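Local coordinates for uncharacterized protein (Pseudomonas aeruginosa, PDB 4O5P) that is a type VI secretion phospholipase effector, probably hydrolysing membrane phospholipids with a catalytic domain of the alpha/beta-hydrolase type, at residues V283-L288 against F294-M299; F344-I349 against G467-V472; E616-E621 against F775-G780; L686-N691 against K695-L700; L769-A774 against V783-Q788. All coordinates share one frame; numbering follows the deposited sequence.

Interaction 1 of 5, residues V283-L288 against F294-M299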
# COMPACT_ATOMS: atom_id res chain seq x y z
N VAL A 283 -1.38 3.28 0.89
CA VAL A 283 -1.20 3.03 2.32
C VAL A 283 0.28 2.97 2.62
O VAL A 283 0.98 2.14 2.06
CB VAL A 283 -1.85 1.71 2.77
CG1 VAL A 283 -1.46 1.39 4.23
CG2 VAL A 283 -3.37 1.78 2.60
N ALA A 284 0.77 3.85 3.49
CA ALA A 284 2.22 4.01 3.67
C ALA A 284 2.66 3.54 5.04
O ALA A 284 3.80 3.77 5.46
CB ALA A 284 2.62 5.47 3.46
N ALA A 285 1.74 2.85 5.72
CA ALA A 285 1.90 2.54 7.14
C ALA A 285 2.85 1.40 7.37
O ALA A 285 2.88 0.44 6.59
CB ALA A 285 0.53 2.20 7.77
N VAL A 286 3.61 1.49 8.45
CA VAL A 286 4.34 0.35 8.97
C VAL A 286 3.34 -0.80 9.23
O VAL A 286 2.19 -0.56 9.63
CB VAL A 286 5.11 0.72 10.26
CG1 VAL A 286 4.16 0.95 11.43
CG2 VAL A 286 6.15 -0.33 10.58
N GLY A 287 3.79 -2.03 8.97
CA GLY A 287 2.94 -3.20 9.08
C GLY A 287 2.89 -3.65 10.52
O GLY A 287 3.85 -4.20 11.06
N LEU A 288 1.74 -3.42 11.15
CA LEU A 288 1.62 -3.51 12.58
C LEU A 288 0.49 -4.45 12.99
O LEU A 288 -0.43 -4.05 13.70
CB LEU A 288 1.36 -2.12 13.14
CG LEU A 288 1.99 -1.79 14.48
CD1 LEU A 288 3.49 -1.68 14.30
CD2 LEU A 288 1.40 -0.51 15.05
N PHE A 294 -3.44 2.04 19.56
CA PHE A 294 -2.28 2.33 18.70
C PHE A 294 -2.66 2.48 17.21
O PHE A 294 -3.21 1.57 16.60
CB PHE A 294 -1.23 1.21 18.77
CG PHE A 294 -0.50 1.10 20.09
CD1 PHE A 294 -0.75 1.99 21.13
CD2 PHE A 294 0.44 0.09 20.28
CE1 PHE A 294 -0.07 1.86 22.35
CE2 PHE A 294 1.13 -0.04 21.48
CZ PHE A 294 0.86 0.84 22.52
N ALA A 295 -2.33 3.61 16.62
CA ALA A 295 -2.49 3.79 15.19
C ALA A 295 -1.14 3.83 14.48
O ALA A 295 -0.32 4.70 14.75
CB ALA A 295 -3.28 5.05 14.91
N ALA A 296 -0.92 2.89 13.57
CA ALA A 296 0.30 2.89 12.75
C ALA A 296 0.49 4.20 11.97
O ALA A 296 -0.48 4.76 11.43
CB ALA A 296 0.28 1.70 11.80
N GLY A 297 1.73 4.68 11.90
CA GLY A 297 2.05 5.80 11.05
C GLY A 297 2.98 5.33 9.94
O GLY A 297 3.18 4.12 9.78
N HIS A 298 3.56 6.28 9.21
CA HIS A 298 4.41 5.97 8.05
C HIS A 298 5.63 5.09 8.31
O HIS A 298 6.31 5.24 9.33
CB HIS A 298 4.96 7.26 7.44
CG HIS A 298 3.93 8.18 6.88
ND1 HIS A 298 2.64 7.79 6.60
CD2 HIS A 298 3.99 9.50 6.57
CE1 HIS A 298 1.96 8.82 6.13
NE2 HIS A 298 2.76 9.87 6.10
N MSE A 299 5.92 4.22 7.35
CA MSE A 299 7.26 3.65 7.22
C MSE A 299 8.25 4.81 7.04
O MSE A 299 7.90 5.86 6.47
CB MSE A 299 7.32 2.70 6.01
CG MSE A 299 6.63 1.37 6.27
SE MSE A 299 6.34 0.30 4.65
CE MSE A 299 5.72 -1.32 5.52

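Interaction 2 of 5, residues F344-I349 against G467-V472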
# COMPACT_ATOMS: atom_id res chain seq x y z
N PHE A 344 -4.57 0.28 7.96
CA PHE A 344 -4.61 0.74 6.57
C PHE A 344 -5.01 2.21 6.39
O PHE A 344 -5.97 2.51 5.67
CB PHE A 344 -5.51 -0.20 5.74
CG PHE A 344 -4.88 -1.54 5.47
CD1 PHE A 344 -4.82 -2.51 6.47
CD2 PHE A 344 -4.34 -1.82 4.23
CE1 PHE A 344 -4.23 -3.73 6.23
CE2 PHE A 344 -3.75 -3.05 3.98
CZ PHE A 344 -3.68 -4.00 4.97
N PRO A 345 -4.25 3.14 7.00
CA PRO A 345 -4.57 4.55 6.76
C PRO A 345 -4.28 4.97 5.32
O PRO A 345 -3.37 4.44 4.66
CB PRO A 345 -3.65 5.29 7.75
CG PRO A 345 -2.49 4.35 7.98
CD PRO A 345 -3.10 2.97 7.90
N LEU A 346 -5.07 5.92 4.84
CA LEU A 346 -4.94 6.39 3.48
C LEU A 346 -3.95 7.55 3.42
O LEU A 346 -3.89 8.39 4.33
CB LEU A 346 -6.32 6.82 2.96
CG LEU A 346 -6.39 7.37 1.54
CD1 LEU A 346 -5.97 6.30 0.50
CD2 LEU A 346 -7.79 7.88 1.25
N ASP A 347 -3.14 7.58 2.37
CA ASP A 347 -2.48 8.82 2.02
C ASP A 347 -3.15 9.41 0.78
O ASP A 347 -2.98 8.92 -0.33
CB ASP A 347 -0.98 8.63 1.78
CG ASP A 347 -0.14 9.05 2.97
OD1 ASP A 347 0.06 8.21 3.87
OD2 ASP A 347 0.34 10.21 3.01
N SER A 348 -3.89 10.49 0.99
CA SER A 348 -4.42 11.25 -0.14
C SER A 348 -3.27 11.91 -0.92
O SER A 348 -2.17 12.08 -0.39
CB SER A 348 -5.37 12.32 0.38
OG SER A 348 -5.86 13.15 -0.66
N ILE A 349 -3.50 12.26 -2.18
CA ILE A 349 -2.50 13.01 -2.93
C ILE A 349 -2.75 14.51 -2.83
O ILE A 349 -2.10 15.30 -3.53
CB ILE A 349 -2.47 12.62 -4.40
CG1 ILE A 349 -3.85 12.80 -5.03
CG2 ILE A 349 -1.97 11.19 -4.58
CD1 ILE A 349 -3.82 12.83 -6.54
N GLY A 467 -18.10 16.30 -2.40
CA GLY A 467 -17.54 17.09 -1.32
C GLY A 467 -16.07 16.77 -1.22
O GLY A 467 -15.58 15.94 -1.97
N PRO A 468 -15.37 17.42 -0.28
CA PRO A 468 -13.96 17.05 -0.08
C PRO A 468 -13.89 15.63 0.47
O PRO A 468 -14.89 15.09 0.96
CB PRO A 468 -13.48 18.05 0.99
CG PRO A 468 -14.77 18.45 1.74
CD PRO A 468 -15.83 18.47 0.65
N LEU A 469 -12.71 15.04 0.44
CA LEU A 469 -12.57 13.65 0.87
C LEU A 469 -13.11 13.38 2.28
O LEU A 469 -13.73 12.34 2.51
CB LEU A 469 -11.12 13.20 0.74
CG LEU A 469 -10.80 11.75 1.07
CD1 LEU A 469 -11.76 10.81 0.35
CD2 LEU A 469 -9.36 11.47 0.64
N GLU A 470 -12.90 14.32 3.20
CA GLU A 470 -13.39 14.14 4.56
C GLU A 470 -14.91 13.91 4.63
O GLU A 470 -15.39 13.01 5.31
CB GLU A 470 -13.01 15.34 5.43
CG GLU A 470 -11.51 15.49 5.68
CD GLU A 470 -10.81 16.41 4.69
OE1 GLU A 470 -11.23 16.50 3.52
OE2 GLU A 470 -9.80 17.05 5.10
N GLU A 471 -15.67 14.73 3.91
CA GLU A 471 -17.12 14.62 3.94
C GLU A 471 -17.60 13.37 3.24
O GLU A 471 -18.62 12.78 3.65
CB GLU A 471 -17.76 15.84 3.29
CG GLU A 471 -17.56 17.11 4.10
CD GLU A 471 -18.25 17.06 5.46
OE1 GLU A 471 -19.22 16.28 5.65
OE2 GLU A 471 -17.82 17.81 6.36
N VAL A 472 -16.90 12.97 2.17
CA VAL A 472 -17.26 11.77 1.45
C VAL A 472 -17.04 10.57 2.36
O VAL A 472 -17.84 9.64 2.39
CB VAL A 472 -16.48 11.63 0.10
CG1 VAL A 472 -16.59 10.23 -0.45
CG2 VAL A 472 -17.02 12.62 -0.94

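Interaction 3 of 5, residues E616-E621 against F775-G780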
# COMPACT_ATOMS: atom_id res chain seq x y z
N GLU A 616 -9.01 10.73 22.90
CA GLU A 616 -10.18 10.07 23.50
C GLU A 616 -11.48 10.79 23.21
O GLU A 616 -12.48 10.17 22.83
CB GLU A 616 -10.00 9.91 25.01
CG GLU A 616 -8.73 9.18 25.43
CD GLU A 616 -7.62 10.14 25.84
OE1 GLU A 616 -7.15 10.90 24.96
OE2 GLU A 616 -7.23 10.13 27.03
N GLU A 617 -11.47 12.11 23.39
CA GLU A 617 -12.60 12.96 23.06
C GLU A 617 -13.03 12.80 21.60
O GLU A 617 -14.21 12.56 21.31
CB GLU A 617 -12.27 14.44 23.37
CG GLU A 617 -12.33 14.81 24.88
CD GLU A 617 -11.26 14.13 25.73
OE1 GLU A 617 -10.06 14.18 25.35
OE2 GLU A 617 -11.60 13.55 26.78
N ASP A 618 -12.07 12.92 20.67
CA ASP A 618 -12.36 12.78 19.24
C ASP A 618 -12.89 11.39 18.88
O ASP A 618 -13.74 11.26 18.00
CB ASP A 618 -11.12 13.07 18.38
CG ASP A 618 -10.55 14.47 18.59
OD1 ASP A 618 -11.19 15.31 19.27
OD2 ASP A 618 -9.46 14.74 18.05
N GLU A 619 -12.37 10.37 19.54
CA GLU A 619 -12.80 8.99 19.34
C GLU A 619 -14.27 8.84 19.76
O GLU A 619 -15.07 8.16 19.08
CB GLU A 619 -11.90 8.06 20.18
CG GLU A 619 -12.05 6.59 19.84
CD GLU A 619 -11.06 5.71 20.57
OE1 GLU A 619 -10.42 6.19 21.53
OE2 GLU A 619 -10.97 4.52 20.22
N ALA A 620 -14.60 9.46 20.89
CA ALA A 620 -15.99 9.47 21.38
C ALA A 620 -16.88 10.16 20.35
O ALA A 620 -17.94 9.65 19.98
CB ALA A 620 -16.09 10.15 22.76
N GLU A 621 -16.46 11.32 19.87
CA GLU A 621 -17.33 12.03 18.94
C GLU A 621 -17.46 11.29 17.61
O GLU A 621 -18.54 11.29 17.02
CB GLU A 621 -16.92 13.50 18.77
CG GLU A 621 -17.19 14.11 17.38
CD GLU A 621 -18.66 14.22 16.99
OE1 GLU A 621 -19.56 13.81 17.77
OE2 GLU A 621 -18.93 14.72 15.87
N PHE A 775 -1.59 16.52 20.66
CA PHE A 775 -2.53 16.08 19.63
C PHE A 775 -2.71 17.18 18.59
O PHE A 775 -3.23 18.25 18.90
CB PHE A 775 -3.88 15.73 20.26
CG PHE A 775 -3.90 14.41 20.98
CD1 PHE A 775 -3.88 13.21 20.27
CD2 PHE A 775 -3.97 14.37 22.36
CE1 PHE A 775 -3.91 12.01 20.94
CE2 PHE A 775 -4.00 13.17 23.04
CZ PHE A 775 -3.97 11.99 22.33
N THR A 776 -2.29 16.92 17.35
CA THR A 776 -2.48 17.90 16.28
C THR A 776 -2.90 17.23 14.97
O THR A 776 -2.74 16.02 14.81
CB THR A 776 -1.20 18.70 15.97
OG1 THR A 776 -0.38 17.96 15.06
CG2 THR A 776 -0.42 19.00 17.24
N ARG A 777 -3.41 18.04 14.05
CA ARG A 777 -3.69 17.58 12.69
C ARG A 777 -2.52 17.87 11.74
O ARG A 777 -2.67 17.79 10.52
CB ARG A 777 -4.97 18.20 12.16
CG ARG A 777 -6.21 17.56 12.75
CD ARG A 777 -7.49 18.01 12.05
NE ARG A 777 -8.65 17.44 12.73
CZ ARG A 777 -9.12 17.87 13.90
NH1 ARG A 777 -8.54 18.90 14.52
NH2 ARG A 777 -10.17 17.28 14.46
N GLU A 778 -1.36 18.19 12.30
CA GLU A 778 -0.17 18.24 11.45
C GLU A 778 0.88 17.29 12.00
O GLU A 778 1.94 17.74 12.44
CB GLU A 778 0.40 19.64 11.36
CG GLU A 778 -0.60 20.68 10.89
CD GLU A 778 -0.84 21.70 11.97
OE1 GLU A 778 -1.83 21.53 12.72
OE2 GLU A 778 -0.02 22.65 12.08
N PRO A 779 0.61 15.98 11.93
CA PRO A 779 1.55 15.01 12.48
C PRO A 779 2.88 14.98 11.72
O PRO A 779 3.90 14.63 12.30
CB PRO A 779 0.80 13.68 12.32
CG PRO A 779 -0.10 13.89 11.14
CD PRO A 779 -0.54 15.33 11.27
N GLY A 780 2.88 15.35 10.44
CA GLY A 780 4.13 15.41 9.68
C GLY A 780 5.11 16.42 10.26
O GLY A 780 6.33 16.19 10.31

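Interaction 4 of 5, residues L686-N691 against K695-L700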
# COMPACT_ATOMS: atom_id res chain seq x y z
N LEU A 686 -8.12 6.76 9.18
CA LEU A 686 -7.14 7.85 9.24
C LEU A 686 -6.68 8.17 7.82
O LEU A 686 -6.40 7.26 7.03
CB LEU A 686 -5.94 7.48 10.12
CG LEU A 686 -4.70 8.39 10.05
CD1 LEU A 686 -5.03 9.82 10.51
CD2 LEU A 686 -3.62 7.79 10.91
N VAL A 687 -6.60 9.48 7.51
CA VAL A 687 -6.18 9.94 6.20
C VAL A 687 -5.11 11.02 6.36
O VAL A 687 -5.30 11.97 7.13
CB VAL A 687 -7.35 10.55 5.38
CG1 VAL A 687 -6.87 10.95 3.98
CG2 VAL A 687 -8.49 9.57 5.27
N HIS A 688 -4.00 10.85 5.67
CA HIS A 688 -2.96 11.88 5.62
C HIS A 688 -3.08 12.69 4.34
O HIS A 688 -3.33 12.13 3.27
CB HIS A 688 -1.57 11.24 5.66
CG HIS A 688 -1.27 10.54 6.95
ND1 HIS A 688 -1.68 9.25 7.20
CD2 HIS A 688 -0.61 10.95 8.06
CE1 HIS A 688 -1.28 8.90 8.41
NE2 HIS A 688 -0.64 9.91 8.95
N PHE A 689 -2.90 14.00 4.45
CA PHE A 689 -2.79 14.83 3.25
C PHE A 689 -1.43 15.51 3.39
O PHE A 689 -1.33 16.62 3.95
CB PHE A 689 -3.90 15.89 3.16
CG PHE A 689 -5.28 15.36 3.45
CD1 PHE A 689 -5.77 15.32 4.75
CD2 PHE A 689 -6.12 14.98 2.41
CE1 PHE A 689 -7.06 14.85 5.01
CE2 PHE A 689 -7.41 14.52 2.66
CZ PHE A 689 -7.87 14.45 3.96
N ASP A 690 -0.39 14.83 2.92
CA ASP A 690 0.98 15.27 3.13
C ASP A 690 1.28 15.38 4.63
O ASP A 690 1.29 14.37 5.32
CB ASP A 690 1.25 16.58 2.40
CG ASP A 690 2.72 17.01 2.45
OD1 ASP A 690 3.60 16.21 2.88
OD2 ASP A 690 2.99 18.14 2.02
N ASN A 691 1.53 16.58 5.13
CA ASN A 691 1.87 16.75 6.53
C ASN A 691 0.64 16.76 7.43
O ASN A 691 0.76 16.62 8.64
CB ASN A 691 2.69 18.03 6.76
CG ASN A 691 1.92 19.28 6.38
OD1 ASN A 691 1.25 19.32 5.35
ND2 ASN A 691 2.02 20.31 7.21
N LYS A 695 -7.65 13.55 11.43
CA LYS A 695 -7.92 13.49 12.85
C LYS A 695 -6.66 13.85 13.63
O LYS A 695 -5.54 13.82 13.09
CB LYS A 695 -8.43 12.11 13.25
CG LYS A 695 -7.40 11.01 13.07
CD LYS A 695 -7.96 9.65 13.50
CE LYS A 695 -9.10 9.19 12.60
NZ LYS A 695 -9.75 7.97 13.16
N ARG A 696 -6.85 14.21 14.89
CA ARG A 696 -5.75 14.59 15.75
C ARG A 696 -4.95 13.36 16.14
O ARG A 696 -5.52 12.30 16.42
CB ARG A 696 -6.27 15.32 17.00
CG ARG A 696 -7.03 16.62 16.68
CD ARG A 696 -7.14 17.50 17.91
NE ARG A 696 -8.12 16.98 18.85
CZ ARG A 696 -8.21 17.33 20.13
NH1 ARG A 696 -7.35 18.19 20.66
NH2 ARG A 696 -9.15 16.78 20.88
N LEU A 697 -3.63 13.51 16.14
CA LEU A 697 -2.75 12.42 16.48
C LEU A 697 -1.68 12.90 17.44
O LEU A 697 -1.31 14.08 17.43
CB LEU A 697 -2.07 11.86 15.23
CG LEU A 697 -2.94 11.28 14.12
CD1 LEU A 697 -2.03 10.91 12.95
CD2 LEU A 697 -3.67 10.05 14.63
N SER A 698 -1.19 11.97 18.26
CA SER A 698 -0.09 12.23 19.17
C SER A 698 1.01 11.26 18.81
O SER A 698 0.74 10.06 18.67
CB SER A 698 -0.53 11.99 20.61
OG SER A 698 0.56 11.99 21.50
N VAL A 699 2.24 11.74 18.66
CA VAL A 699 3.32 10.83 18.28
C VAL A 699 3.71 9.99 19.48
O VAL A 699 4.07 10.53 20.52
CB VAL A 699 4.56 11.57 17.74
CG1 VAL A 699 5.65 10.56 17.40
CG2 VAL A 699 4.21 12.40 16.52
N LEU A 700 3.63 8.68 19.33
CA LEU A 700 4.00 7.77 20.42
C LEU A 700 5.44 7.33 20.22
O LEU A 700 6.21 7.21 21.17
CB LEU A 700 3.07 6.55 20.41
CG LEU A 700 3.11 5.58 21.58
CD1 LEU A 700 2.79 6.30 22.90
CD2 LEU A 700 2.13 4.44 21.32

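Interaction 5 of 5, residues L769-A774 against V783-Q788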
# COMPACT_ATOMS: atom_id res chain seq x y z
N LEU A 769 8.45 18.13 26.12
CA LEU A 769 7.96 16.80 25.78
C LEU A 769 6.44 16.76 25.60
O LEU A 769 5.93 16.09 24.70
CB LEU A 769 8.36 15.80 26.86
CG LEU A 769 8.15 14.37 26.38
CD1 LEU A 769 9.20 14.05 25.32
CD2 LEU A 769 8.17 13.40 27.53
N ASP A 770 5.71 17.47 26.45
CA ASP A 770 4.26 17.58 26.25
C ASP A 770 3.94 18.23 24.90
O ASP A 770 2.94 17.90 24.25
CB ASP A 770 3.61 18.40 27.36
CG ASP A 770 3.64 17.71 28.71
OD1 ASP A 770 4.08 16.54 28.80
OD2 ASP A 770 3.21 18.35 29.69
N ASN A 771 4.78 19.18 24.47
CA ASN A 771 4.53 19.83 23.19
C ASN A 771 4.79 18.87 22.05
O ASN A 771 4.04 18.84 21.07
CB ASN A 771 5.38 21.09 23.02
CG ASN A 771 5.33 21.62 21.60
OD1 ASN A 771 6.32 21.55 20.86
ND2 ASN A 771 4.16 22.12 21.20
N LEU A 772 5.85 18.07 22.18
CA LEU A 772 6.15 17.10 21.13
C LEU A 772 5.03 16.08 20.99
O LEU A 772 4.74 15.63 19.89
CB LEU A 772 7.47 16.39 21.43
CG LEU A 772 8.72 17.28 21.39
CD1 LEU A 772 9.93 16.49 21.86
CD2 LEU A 772 8.95 17.83 19.98
N ARG A 773 4.39 15.75 22.12
CA ARG A 773 3.32 14.75 22.17
C ARG A 773 1.93 15.30 21.89
O ARG A 773 0.94 14.55 21.92
CB ARG A 773 3.30 14.08 23.56
CG ARG A 773 4.46 13.13 23.84
CD ARG A 773 3.98 11.88 24.56
NE ARG A 773 3.70 12.14 25.96
CZ ARG A 773 2.58 11.78 26.58
NH1 ARG A 773 1.62 11.12 25.94
NH2 ARG A 773 2.43 12.08 27.86
N ALA A 774 1.84 16.60 21.64
CA ALA A 774 0.54 17.27 21.51
C ALA A 774 -0.30 16.65 20.40
O ALA A 774 0.21 16.32 19.34
CB ALA A 774 0.74 18.77 21.24
N VAL A 783 6.45 14.97 13.56
CA VAL A 783 7.37 13.88 13.26
C VAL A 783 8.72 14.48 12.84
O VAL A 783 9.78 14.06 13.34
CB VAL A 783 6.83 12.92 12.16
CG1 VAL A 783 7.95 12.10 11.56
CG2 VAL A 783 5.73 12.01 12.73
N GLU A 784 8.67 15.48 11.96
CA GLU A 784 9.90 16.19 11.55
C GLU A 784 10.60 16.80 12.76
O GLU A 784 11.81 16.63 12.94
CB GLU A 784 9.57 17.28 10.53
CG GLU A 784 10.72 17.67 9.59
CD GLU A 784 11.79 18.51 10.27
OE1 GLU A 784 12.91 18.64 9.69
OE2 GLU A 784 11.53 19.07 11.36
N GLN A 785 9.84 17.52 13.59
CA GLN A 785 10.40 18.21 14.74
C GLN A 785 11.09 17.26 15.71
O GLN A 785 12.17 17.55 16.26
CB GLN A 785 9.30 19.01 15.46
CG GLN A 785 9.78 19.68 16.76
CD GLN A 785 8.73 20.55 17.40
OE1 GLN A 785 7.57 20.59 16.95
NE2 GLN A 785 9.11 21.26 18.45
N ILE A 786 10.48 16.09 15.91
CA ILE A 786 11.06 15.12 16.83
C ILE A 786 12.32 14.55 16.21
O ILE A 786 13.34 14.40 16.89
CB ILE A 786 10.06 14.00 17.15
CG1 ILE A 786 8.86 14.58 17.89
CG2 ILE A 786 10.72 12.91 17.97
CD1 ILE A 786 7.69 13.62 17.97
N GLY A 787 12.27 14.25 14.91
CA GLY A 787 13.42 13.69 14.22
C GLY A 787 14.63 14.60 14.26
O GLY A 787 15.77 14.14 14.14
N GLN A 788 14.40 15.90 14.45
CA GLN A 788 15.47 16.89 14.51
C GLN A 788 16.13 16.96 15.89
O GLN A 788 17.21 17.54 16.05
CB GLN A 788 14.95 18.28 14.12
CG GLN A 788 14.61 18.42 12.64
CD GLN A 788 15.83 18.22 11.76
OE1 GLN A 788 15.98 17.19 11.10
NE2 GLN A 788 16.71 19.21 11.74

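Interaction 1 of 5, residues V283-L288 against F294-M299
Ala285 and His298 face each other as a non-hydrogen-bonded antiparallel pair, an isolated bridge with CA atoms 4.3 Å apart, the two runs being 125° apart in end-to-end direction. Two backbone bonds flank it: Met299 N gives to Ala284 O at 2.9 Å, in the carbonyl plane and nearly straight (170°), and Val286 N gives to Gly297 O at 3.0 Å. The same oxygens receive CA-H contacts, Ala285 CA lying 3.3 Å from Gly297 O. Small residues suit so close an approach. The methyl of Ala296 fits among the CB of Ala285, CG1 of Val286 (4.0 Å) and CD2 of Leu288. Selenomethionine Met299 has CG anti to its carbonyl carbon (chi1 -75°) and an extended chain beyond, which carries CG past Val286 CA and brings CE to 3.5 Å from Ala285 O. That oxygen's hydrogen bond comes from Arg238 NE; the methyl only packs. Ala284 CB lies 3.9 Å from His298 ND1. The other edge of strand 294-299 pairs with strand 609-614, so the bridge fastens the loop after strand 270-280 to an antiparallel sheet's outermost strand. With Val283 bonded through its backbone to Ser237, this is consistent with a loop beside an alpha/beta-hydrolase nucleophile elbow.

Interaction 2 of 5, residues F344-I349 against G467-V472
Leu346 and Leu469 meet methyl to methyl, CD2 against CD2 at 4.0 Å, their side chains crossing obliquely. The same CD2 of Leu469 also rests on Ser348, 4.1 Å from its CB, so a single branch of the helix leucine settles between two residues of strand 346-353. Leu346 and Ser348, two apart along the strand, present their side chains on one face, which is why one methyl can reach both. Leu469 gets there with CG trans to its backbone nitrogen (chi1 -176°), standing off the first turn of helix 469-487.

Around this core the surroundings are mixed: Leu346 also touches Val335, His333 and Asp281, and Leu469 packs on Phe8 of strand 7-10. The hydroxyl of Ser348 is turned to other work, with its OG bonded to Glu372 OE1 and to Arg350 N. A serine suits the place because it offers a slim CB to the leucine while its polar end is satisfied elsewhere. On the helix side, Pro468 takes the N-cap position and its carbonyl oxygen accepts from Val472 N at 3.2 Å. Glu470, directly after Leu469, holds Arg350 in a salt bridge through OE2.

Since Leu346 touches Asp281, of a probable Ser-His-Asp triad, this packing lies in the second shell of the likely active site. Small and non-directional, the methyl contact joins the predicted catalytic region to the C-terminal one by shape and not by bonds.

Interaction 3 of 5, residues E616-E621 against F775-G780
Phe775 and Arg777, in the loop leading into helix 779-787, extend to the acidic first turn of helix 616-637, where Glu616 and Asp618 receive them. Between the two reaching residues the loop is shaped by an ST turn: Thr776 OG1 accepts from Glu778 N at 2.9 Å, with an N-H...O angle of 145°. Threonine suits the spot because its hydroxyl, close to the main chain, can bind a backbone N-H two residues on, just where Glu778 occupies the N-cap position.

The contact itself is light. OE1 of Glu616 approaches CZ of the Phe775 ring obliquely, at 4.3 Å, while its other oxygen, OE2, is bonded to the backbone nitrogen of Arg723. Phe775 further packs on Asn615 and on Ser698 of strand 697-702.

Beside it, Arg777 runs its chain out nearly straight (chi2 -170°, chi3 -176°), carrying NH2 to 4.5 Å from Asp618 OD2. The oxygen lies well out of the guanidinium plane, so no N-H points at it and the pair falls short of a salt bridge. Asp618 OD2 instead forms its salt bridge with Arg696 NE, and Arg777 NE gives a weak hydrogen bond to Asn694 O.

Two arginines are thus gathered about one carboxylate, one bonded and one acting through its field alone. The negative group at a helix start probably gains from both, and from the helix N-terminus, so its charged form is likely to be favoured; Arg777, being solvent-exposed, should add only a modest share.

Interaction 4 of 5, residues L686-N691 against K695-L700
Leu686 packs against Lys695 and Leu697 in a buried side-chain contact where the chain enters strands 687-689 and 697-702, which belong to two different sheets. Three residues separate the segments in sequence. The side chain of Leu686, with CG opposite its backbone nitrogen (chi1 167°), ends in CD1, which lies 3.7 Å from Lys695 CG and 4.0 Å from Leu697 CD1. Leu686 and Leu697 meet tip to tip, whereas the lysine chain passes over Leu686 at a slant. Lys695 takes the crowded position at CG (chi1 65°) and bends again at chi3, so its methylenes cover the leucine, CE coming 4.1 Å from Leu686 CA, while NZ goes on to Tyr684 O and to a salt bridge with Glu622. A lysine suits this place by offering an apolar stem inside and a charge to settle at its end.

Leu697 CD1 also lies obliquely off the His688 ring, 4.4 Å from NE2; that ring meets His298 as well. Phe612 and Ile614 of strand 609-614, and Pro779, pack on Leu697. Through this small apolar cluster, side-chain packing joins the sheet of strands 346-353, 687-689 and 692-693 to the four-stranded antiparallel sheet containing strand 697-702.

Interaction 5 of 5, residues L769-A774 against V783-Q788
The backbone oxygen of Asn771 is gripped twice at the end of helix 767-772: by Ala774 N, at 3.2 Å, and by NZ of Lys782, which comes from helix 779-787. The lysine bond ties the two helices together where the peptide carbonyls of a helix end gather, a setting that should suit a positive charge.

Close by, the side chains of Asn771 and Gln785 cross at about a right angle, their amide planes 56° apart, on the more exposed side of the contact. Inward from them, Leu772 does most of the packing. Its CG is trans to its own carbonyl carbon (chi1 -66°), and CD2 is the branch that touches the other helix, lying 3.9 Å from Ile786 CG1. Gln785 runs extended from its helix, so it crosses the leucine at a slant, its CG, CD and NE2 all about 3.8 Å from Leu772 CD2. Glutamine suits such a boundary, apolar in its stem and polar at its tip. Ile786 is buried and packs on Val699 and Thr702 of strand 697-702, while its CD1 comes to 4.1 Å from Leu772 O.

Leu772 therefore sits between a polar outer partner and an apolar inner one. Between the facing side chains the contact is van der Waals packing; the Lys782 hydrogen bond to Asn771 O adds a directional link from outside it.

In the fold
Interactions 1 and 2 come first along the chain and belong, at least in part, to the predicted catalytic region; interactions 3, 4 and 5 lie wholly in the C-terminal region. Interaction 4 touches all four others. It shares a sheet with interaction 2, through strands 346-353 and 687-689, and reaches the sheet of interaction 1. Its centre is about 8 Å from that of interaction 3, which it meets in a backbone bond between Thr776 and Leu697, and about 13 Å from that of interaction 5, reached by Ser698 OG on Arg773 O. Interactions 3 and 5 share helix 779-787, and their segments alternate in sequence. The centres of interactions 2 and 5 are about 25 Å apart. C-terminal segments are thus woven onto the presumed catalytic core.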